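Local coordinates for Medium/long-chain acyl-CoA thioesterase YigI (Shewanella oneidensis, PDB 3E8P), which probably hydrolyses medium- and long-chain fatty acyl-CoA thioesters to free fatty acids and coenzyme A, at residues G48-I53 / I125-G130; T110-V115 / T158-V163. All blocks are in the same frame, centred on the assembly; numbering follows the deposited sequence.

Contact 1 (G48-I53 / I125-G130); sequences GVEVAI and IFTGTG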
loop_
_atom_site.group_PDB
_atom_site.type_symbol
_atom_site.label_atom_id
_atom_site.label_comp_id
_atom_site.label_asym_id
_atom_site.label_seq_id
_atom_site.Cartn_x
_atom_site.Cartn_y
_atom_site.Cartn_z
ATOM N N GLY A 48 22.808 -4.597 -7.072
ATOM C CA GLY A 48 21.378 -4.789 -7.205
ATOM C C GLY A 48 21.038 -5.697 -8.368
ATOM O O GLY A 48 21.777 -6.628 -8.676
ATOM N N VAL A 49 19.926 -5.423 -9.033
ATOM C CA VAL A 49 19.512 -6.256 -10.145
ATOM C C VAL A 49 18.900 -5.456 -11.282
ATOM O O VAL A 49 18.331 -4.392 -11.076
ATOM C CB VAL A 49 18.460 -7.287 -9.699
ATOM C CG1 VAL A 49 17.208 -6.562 -9.207
ATOM C CG2 VAL A 49 18.109 -8.221 -10.859
ATOM N N GLU A 50 19.032 -5.981 -12.491
ATOM C CA GLU A 50 18.444 -5.356 -13.652
ATOM C C GLU A 50 17.653 -6.461 -14.315
ATOM O O GLU A 50 18.200 -7.515 -14.661
ATOM C CB GLU A 50 19.518 -4.824 -14.597
ATOM C CG GLU A 50 18.981 -4.385 -15.955
ATOM C CD GLU A 50 19.904 -3.398 -16.657
ATOM O OE1 GLU A 50 19.697 -3.128 -17.863
ATOM O OE2 GLU A 50 20.832 -2.884 -15.991
ATOM N N VAL A 51 16.354 -6.225 -14.456
ATOM C CA VAL A 51 15.461 -7.182 -15.076
ATOM C C VAL A 51 14.919 -6.559 -16.348
ATOM O O VAL A 51 14.577 -5.375 -16.373
ATOM C CB VAL A 51 14.286 -7.546 -14.136
ATOM C CG1 VAL A 51 13.290 -8.432 -14.848
ATOM C CG2 VAL A 51 14.818 -8.264 -12.906
ATOM N N ALA A 52 14.859 -7.358 -17.407
ATOM C CA ALA A 52 14.354 -6.886 -18.685
ATOM C C ALA A 52 13.393 -7.906 -19.266
ATOM O O ALA A 52 13.486 -9.105 -18.987
ATOM C CB ALA A 52 15.501 -6.644 -19.649
ATOM N N ILE A 53 12.464 -7.411 -20.072
ATOM C CA ILE A 53 11.469 -8.244 -20.712
ATOM C C ILE A 53 11.057 -7.538 -22.000
ATOM O O ILE A 53 10.637 -6.382 -21.985
ATOM C CB ILE A 53 10.236 -8.438 -19.784
ATOM C CG1 ILE A 53 9.157 -9.257 -20.495
ATOM C CG2 ILE A 53 9.682 -7.070 -19.350
ATOM C CD1 ILE A 53 7.984 -9.633 -19.594
ATOM N N ILE A 125 11.032 -2.597 -25.163
ATOM C CA ILE A 125 11.734 -3.359 -24.137
ATOM C C ILE A 125 11.542 -2.675 -22.791
ATOM O O ILE A 125 11.819 -1.484 -22.651
ATOM C CB ILE A 125 13.258 -3.435 -24.417
ATOM C CG1 ILE A 125 13.505 -4.142 -25.754
ATOM C CG2 ILE A 125 13.975 -4.170 -23.271
ATOM C CD1 ILE A 125 14.968 -4.244 -26.132
ATOM N N PHE A 126 11.071 -3.429 -21.806
ATOM C CA PHE A 126 10.859 -2.883 -20.477
ATOM C C PHE A 126 11.965 -3.345 -19.534
ATOM O O PHE A 126 12.322 -4.527 -19.506
ATOM C CB PHE A 126 9.478 -3.300 -19.974
ATOM C CG PHE A 126 8.349 -2.701 -20.773
ATOM C CD1 PHE A 126 7.965 -1.379 -20.576
ATOM C CD2 PHE A 126 7.713 -3.437 -21.762
ATOM C CE1 PHE A 126 6.970 -0.797 -21.352
ATOM C CE2 PHE A 126 6.713 -2.863 -22.545
ATOM C CZ PHE A 126 6.341 -1.540 -22.340
ATOM N N THR A 127 12.500 -2.395 -18.767
ATOM C CA THR A 127 13.584 -2.663 -17.835
ATOM C C THR A 127 13.231 -2.258 -16.407
ATOM O O THR A 127 12.649 -1.201 -16.183
ATOM C CB THR A 127 14.854 -1.903 -18.272
ATOM O OG1 THR A 127 15.164 -2.248 -19.628
ATOM C CG2 THR A 127 16.036 -2.256 -17.370
ATOM N N GLY A 128 13.604 -3.097 -15.446
ATOM C CA GLY A 128 13.313 -2.810 -14.056
ATOM C C GLY A 128 14.516 -2.863 -13.126
ATOM O O GLY A 128 15.383 -3.734 -13.240
ATOM N N THR A 129 14.569 -1.911 -12.203
ATOM C CA THR A 129 15.643 -1.840 -11.219
ATOM C C THR A 129 15.009 -1.530 -9.874
ATOM O O THR A 129 13.836 -1.154 -9.800
ATOM C CB THR A 129 16.662 -0.713 -11.539
ATOM O OG1 THR A 129 16.028 0.561 -11.370
ATOM C CG2 THR A 129 17.185 -0.840 -12.984
ATOM N N GLY A 130 15.783 -1.684 -8.809
ATOM C CA GLY A 130 15.255 -1.391 -7.493
ATOM C C GLY A 130 16.363 -1.088 -6.510
ATOM O O GLY A 130 17.532 -1.020 -6.888
HETATM O O HOH W 1 18.985 -2.218 -9.329
HETATM O O HOH W 2 17.472 -3.586 -20.454
#

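Contact 2 (T110-V115 / T158-V163); sequences TIDMRV and TGTYMV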
loop_
_atom_site.group_PDB
_atom_site.type_symbol
_atom_site.label_atom_id
_atom_site.label_comp_id
_atom_site.label_asym_id
_atom_site.label_seq_id
_atom_site.Cartn_x
_atom_site.Cartn_y
_atom_site.Cartn_z
ATOM N N THR A 110 7.568 -12.584 -0.929
ATOM C CA THR A 110 6.938 -11.268 -0.837
ATOM C C THR A 110 5.845 -11.291 0.231
ATOM O O THR A 110 5.021 -12.190 0.231
ATOM C CB THR A 110 6.268 -10.892 -2.163
ATOM O OG1 THR A 110 7.157 -11.176 -3.247
ATOM C CG2 THR A 110 5.908 -9.408 -2.178
ATOM N N ILE A 111 5.848 -10.318 1.140
ATOM C CA ILE A 111 4.817 -10.232 2.176
ATOM C C ILE A 111 3.716 -9.334 1.603
ATOM O O ILE A 111 2.553 -9.727 1.524
ATOM C CB ILE A 111 5.375 -9.606 3.472
ATOM C CG1 ILE A 111 6.518 -10.474 4.008
ATOM C CG2 ILE A 111 4.260 -9.463 4.519
ATOM C CD1 ILE A 111 7.375 -9.787 5.058
ATOM N N ASP A 112 4.090 -8.126 1.200
ATOM C CA ASP A 112 3.144 -7.214 0.588
ATOM C C ASP A 112 3.850 -6.376 -0.467
ATOM O O ASP A 112 5.078 -6.289 -0.499
ATOM C CB ASP A 112 2.466 -6.311 1.633
ATOM C CG ASP A 112 3.405 -5.281 2.228
ATOM O OD1 ASP A 112 3.858 -4.381 1.488
ATOM O OD2 ASP A 112 3.688 -5.365 3.444
HETATM N N MSE A 113 3.055 -5.786 -1.345
HETATM C CA MSE A 113 3.574 -4.947 -2.408
HETATM C C MSE A 113 2.548 -3.937 -2.870
HETATM O O MSE A 113 1.350 -4.232 -2.950
HETATM C CB MSE A 113 3.998 -5.785 -3.620
HETATM C CG MSE A 113 4.372 -4.925 -4.828
HETATM SE SE MSE A 113 4.934 -5.898 -6.423
HETATM C CE MSE A 113 3.293 -6.881 -6.733
ATOM N N ARG A 114 3.040 -2.744 -3.177
ATOM C CA ARG A 114 2.208 -1.676 -3.690
ATOM C C ARG A 114 2.781 -1.253 -5.029
ATOM O O ARG A 114 3.974 -0.990 -5.151
ATOM C CB ARG A 114 2.205 -0.460 -2.762
ATOM C CG ARG A 114 1.536 0.759 -3.400
ATOM C CD ARG A 114 1.741 2.028 -2.580
ATOM N NE ARG A 114 1.130 3.194 -3.216
ATOM C CZ ARG A 114 -0.066 3.698 -2.904
ATOM N NH1 ARG A 114 -0.811 3.149 -1.949
ATOM N NH2 ARG A 114 -0.520 4.766 -3.555
ATOM N N VAL A 115 1.929 -1.197 -6.039
ATOM C CA VAL A 115 2.363 -0.771 -7.347
ATOM C C VAL A 115 1.636 0.515 -7.697
ATOM O O VAL A 115 0.413 0.617 -7.534
ATOM C CB VAL A 115 2.029 -1.821 -8.416
ATOM C CG1 VAL A 115 2.433 -1.308 -9.785
ATOM C CG2 VAL A 115 2.735 -3.125 -8.100
ATOM N N THR A 158 6.880 -0.753 -4.379
ATOM C CA THR A 158 7.476 -0.791 -3.049
ATOM C C THR A 158 7.095 -2.170 -2.521
ATOM O O THR A 158 5.913 -2.522 -2.494
ATOM C CB THR A 158 6.905 0.303 -2.112
ATOM O OG1 THR A 158 7.140 1.589 -2.685
ATOM C CG2 THR A 158 7.573 0.255 -0.737
ATOM N N GLY A 159 8.090 -2.962 -2.132
ATOM C CA GLY A 159 7.803 -4.288 -1.610
ATOM C C GLY A 159 8.431 -4.610 -0.265
ATOM O O GLY A 159 9.527 -4.148 0.058
ATOM N N THR A 160 7.719 -5.400 0.531
ATOM C CA THR A 160 8.200 -5.829 1.830
ATOM C C THR A 160 8.487 -7.312 1.649
ATOM O O THR A 160 7.600 -8.089 1.291
ATOM C CB THR A 160 7.139 -5.609 2.910
ATOM O OG1 THR A 160 6.827 -4.209 2.992
ATOM C CG2 THR A 160 7.651 -6.067 4.245
ATOM N N TYR A 161 9.736 -7.700 1.875
ATOM C CA TYR A 161 10.140 -9.082 1.682
ATOM C C TYR A 161 10.664 -9.784 2.919
ATOM O O TYR A 161 11.248 -9.167 3.814
ATOM C CB TYR A 161 11.197 -9.143 0.582
ATOM C CG TYR A 161 10.690 -8.654 -0.751
ATOM C CD1 TYR A 161 10.121 -9.534 -1.664
ATOM C CD2 TYR A 161 10.737 -7.298 -1.082
ATOM C CE1 TYR A 161 9.606 -9.077 -2.875
ATOM C CE2 TYR A 161 10.225 -6.833 -2.279
ATOM C CZ TYR A 161 9.658 -7.725 -3.173
ATOM O OH TYR A 161 9.114 -7.265 -4.351
HETATM N N MSE A 162 10.432 -11.088 2.955
HETATM C CA MSE A 162 10.890 -11.941 4.043
HETATM C C MSE A 162 12.258 -12.452 3.581
HETATM O O MSE A 162 12.367 -13.043 2.506
HETATM C CB MSE A 162 9.926 -13.120 4.230
HETATM C CG MSE A 162 10.183 -13.963 5.461
HETATM SE SE MSE A 162 9.768 -13.005 7.091
HETATM C CE MSE A 162 7.854 -13.285 7.101
ATOM N N VAL A 163 13.296 -12.219 4.377
ATOM C CA VAL A 163 14.640 -12.673 4.010
ATOM C C VAL A 163 15.267 -13.579 5.061
ATOM O O VAL A 163 16.428 -13.985 4.946
ATOM C CB VAL A 163 15.575 -11.472 3.759
ATOM C CG1 VAL A 163 15.125 -10.718 2.509
ATOM C CG2 VAL A 163 15.559 -10.546 4.967
#

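Contact 1 (G48-I53 / I125-G130)
Val51 and Gly128 exchange a pair of backbone hydrogen bonds, and Ile53 and Phe126 do the same two residues further along, which defines two neighbouring antiparallel strands of a hotdog-fold sheet. The axes of the two short segments approach to 4.6 Å, with 160° between their N-to-C directions. Val51 N to Gly128 O is nearly straight at the hydrogen (172°), with the donor in the carbonyl plane. Between these pairs, Ala52 faces Thr127 as a non-hydrogen-bonded pair, and Ala52 CA lies 3.2 Å from Phe126 O, its hydrogen directed at that oxygen.

Thr127 can be followed atom by atom. Thr127 CB lies 4.0 Å from Val51 O. From there Thr127 CG2, set anti to the backbone N with OG1 beside that nitrogen (chi1 -55°), reaches back across the strand gap to 3.6 Å from Val51 O and 3.8 Å from Glu50 OE1. Thr127 OG1 takes the other branch and hydrogen-bonds water 2 at 2.8 Å, which makes a weak bond to Glu50 OE1. That carboxylate oxygen also forms a salt bridge with Arg43 on the adjoining strand 40-44.

On the opposite face Val51 and Ile53 pack on helix 70-90, and Ile53 CG2 touches Phe126 CB at 3.8 Å. At the Val49 end the direct bonds give way to water 1, which donates to Val49 O and accepts from Gly130 N at 3.3 Å.

Contact 2 (T110-V115 / T158-V163)
Ile111 and Asp112 both face Thr160, and the side chains pack most of their buried surface around this residue. Ile111 N donates to Thr160 O at 2.8 Å, while Thr160 N returns an almost straight bond (176°) to Asp112 O. The Ile111 side chain lies across this end: Ile111 CD1 meets Thr160 CG2 at 3.8 Å and, more loosely, the CE methyl of selenomethionine Met162 at 4.1 Å. With chi1 at 70°, the Asp112 CG sits between its backbone N and carbonyl carbon, which swings the carboxylate over Thr160 and leaves Asp112 OD1 3.3 Å from Thr160 OG1. The stronger bonds run between subunits: Asp112 OD2 hydrogen-bonds Thr160 OG1 of the third subunit, and Thr160 OG1 bonds Asp112 OD2 of that subunit in return.

Two residues of one strand matched to one of the other make a classic beta bulge, here in the outermost strand of the hotdog sheet within this chain. It shifts the register by one, so that Thr110 pairs with Tyr161 on the face toward helix 70-90. These two side chains run alongside each other, Thr110 OG1 approaching Tyr161 CE1 obliquely at 3.2 Å, and both hydroxyls hydrogen-bond Asp78 OD2 of that helix.

Beyond the bulge the side chains spread apart, although the backbone stays in register. Arg114 and Thr158 exchange backbone bonds, the one from Thr158 N being bent (145° at the hydrogen). The side chain of Met113, a selenomethionine, comes nearest with Met113 CG, 3.7 Å from Thr158 O, before leading off. This looser end faces protein rather than solvent: the Arg114 guanidinium forms salt bridges with Asp116 of its own chain and Asp112 of the fourth subunit, and Asp112 to Val115 pair antiparallel with a strand of the second subunit.

Overall arrangement
Contacts 1 and 2 belong to one antiparallel sheet but do not touch: their centres are about 17 Å apart and their nearest atoms about 9 Å. Strand 139-148 separates them, lying between 125-134 of contact 1 and 153-162 of contact 2. Their segments alternate along the chain, with 110-115 preceding 125-130. Helix 70-90 links them, since Val80 and Leu83 pack under contact 1 while Asp78 and Leu77 meet contact 2. Only contact 2 is reached by other subunits, its strand 109-117, outermost within this chain, extending the sheet into the second. Hotdog thioesterases commonly place their active sites at subunit interfaces, but the position of the pocket relative to either contact is not established here.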